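Local coordinates for protein glycoside hydrolase YxiA (Bacillus licheniformis, PDB 3LV4) that probably hydrolyses glycosidic bonds in L-arabinan, as a calcium-containing family 43 glycoside hydrolase resembling endo-1,5-alpha-L-arabinanases, at residues A[191-196]-A[252-257]. Numbering follows the deposited sequence.
Sequences KLIGGN and IDVRGK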
# COMPACT_ATOMS: atom_id res chain seq x y z
N LYS A 191 17.59 -5.80 6.25
CA LYS A 191 17.12 -4.88 5.22
C LYS A 191 16.49 -5.64 4.05
O LYS A 191 17.00 -6.68 3.64
CB LYS A 191 18.25 -3.96 4.73
CG LYS A 191 17.76 -2.86 3.78
CD LYS A 191 18.80 -1.78 3.54
CE LYS A 191 19.91 -2.24 2.61
NZ LYS A 191 20.82 -1.12 2.19
N LEU A 192 15.37 -5.12 3.54
CA LEU A 192 14.70 -5.68 2.36
C LEU A 192 14.91 -4.83 1.10
O LEU A 192 14.90 -5.35 -0.02
CB LEU A 192 13.20 -5.81 2.63
CG LEU A 192 12.79 -6.74 3.78
CD1 LEU A 192 11.27 -6.84 3.87
CD2 LEU A 192 13.44 -8.12 3.62
N ILE A 193 15.10 -3.53 1.30
CA ILE A 193 15.25 -2.57 0.20
C ILE A 193 15.65 -1.21 0.76
O ILE A 193 15.36 -0.90 1.92
CB ILE A 193 13.95 -2.46 -0.63
CG1 ILE A 193 14.12 -1.50 -1.82
CG2 ILE A 193 12.77 -2.01 0.24
CD1 ILE A 193 12.96 -1.53 -2.79
N GLY A 194 16.34 -0.40 -0.04
CA GLY A 194 16.58 0.98 0.30
C GLY A 194 17.98 1.31 0.80
O GLY A 194 18.89 0.49 0.76
N GLY A 195 18.12 2.54 1.28
CA GLY A 195 19.41 3.06 1.71
C GLY A 195 19.60 4.44 1.11
O GLY A 195 18.96 4.77 0.12
N ASN A 196 20.45 5.24 1.73
CA ASN A 196 20.80 6.55 1.19
C ASN A 196 19.61 7.47 0.95
O ASN A 196 19.56 8.19 -0.04
CB ASN A 196 21.61 6.38 -0.11
CG ASN A 196 22.92 5.67 0.12
OD1 ASN A 196 23.51 5.76 1.20
ND2 ASN A 196 23.39 4.94 -0.90
N ILE A 252 16.84 -5.78 -2.57
CA ILE A 252 17.85 -5.46 -1.57
C ILE A 252 18.91 -4.48 -2.12
O ILE A 252 19.54 -3.75 -1.35
CB ILE A 252 18.53 -6.74 -1.01
CG1 ILE A 252 19.46 -6.39 0.16
CG2 ILE A 252 19.30 -7.48 -2.11
CD1 ILE A 252 18.75 -5.72 1.28
N ASP A 253 19.08 -4.48 -3.44
CA ASP A 253 20.11 -3.65 -4.08
C ASP A 253 19.61 -2.28 -4.55
O ASP A 253 20.39 -1.48 -5.07
CB ASP A 253 20.72 -4.39 -5.27
CG ASP A 253 21.43 -5.65 -4.86
OD1 ASP A 253 22.16 -5.63 -3.84
OD2 ASP A 253 21.25 -6.67 -5.54
N VAL A 254 18.32 -2.02 -4.37
CA VAL A 254 17.70 -0.78 -4.82
C VAL A 254 17.86 0.32 -3.78
O VAL A 254 17.42 0.18 -2.64
CB VAL A 254 16.19 -0.99 -5.05
CG1 VAL A 254 15.51 0.31 -5.50
CG2 VAL A 254 15.96 -2.11 -6.07
N ARG A 255 18.51 1.42 -4.17
CA ARG A 255 18.70 2.56 -3.29
C ARG A 255 19.23 3.75 -4.08
O ARG A 255 19.77 3.59 -5.17
CB ARG A 255 19.68 2.22 -2.17
CG ARG A 255 21.08 1.86 -2.67
CD ARG A 255 22.02 1.68 -1.50
NE ARG A 255 23.38 1.32 -1.90
CZ ARG A 255 23.79 0.07 -2.11
NH1 ARG A 255 22.94 -0.94 -1.97
NH2 ARG A 255 25.04 -0.16 -2.47
N GLY A 256 19.09 4.94 -3.50
CA GLY A 256 19.69 6.14 -4.07
C GLY A 256 21.20 6.07 -4.05
O GLY A 256 21.79 5.29 -3.30
N LYS A 257 21.83 6.90 -4.87
CA LYS A 257 23.28 6.95 -4.98
C LYS A 257 23.91 7.40 -3.68
O LYS A 257 23.36 8.24 -2.97
CB LYS A 257 23.65 7.95 -6.08
CG LYS A 257 24.60 7.44 -7.14
CD LYS A 257 23.93 6.43 -8.06
CE LYS A 257 24.91 5.96 -9.15
NZ LYS A 257 24.34 4.91 -10.04
O HOH W 1 20.24 -1.23 -1.01
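With CG held anti to its own carbonyl carbon (chi1 -62°), Asn196 swings its amide across to Gly256, while Arg255 sets CG between backbone N and carbonyl carbon and runs extended to NE beside that amide. Asn196 ND2 gives Gly256 O a straight bond of 2.9 Å (165° at the hydrogen); the acceptor lies in the amide plane. Asparagine also tolerates the left-handed backbone here. The same ND2 sits at the edge of the Arg255 guanidinium, whose plane is turned 75° from the amide. An alanine at Asn196 would probably leave Gly256 O without this donor and the arginine shaft with less to lie against. Gly194 N bonds to Val254 O at 2.9 Å, and Gly194 O accepts from Lys191 NZ, on a chain long enough to reach it, and from a water that also donates to Ile252 O and accepts from Arg255 NH1. Gly194 and Gly195 have backbone angles at which a CB would press on the preceding carbonyl O; at Gly195 it would also crowd Arg255 CD. Beside these polar links, Ile193 CG1 lies alongside Val254 CB at 3.9 Å, and Ile252 lies across Lys191, its CD1 against the lysine methylenes CB, CG and CE. The contact joins the end of edge strand 190-193, paired with strand 170-175 in a blade of the family's five-bladed beta-propeller, to the loop before helix 264-267, where Val254 packs on Ile267.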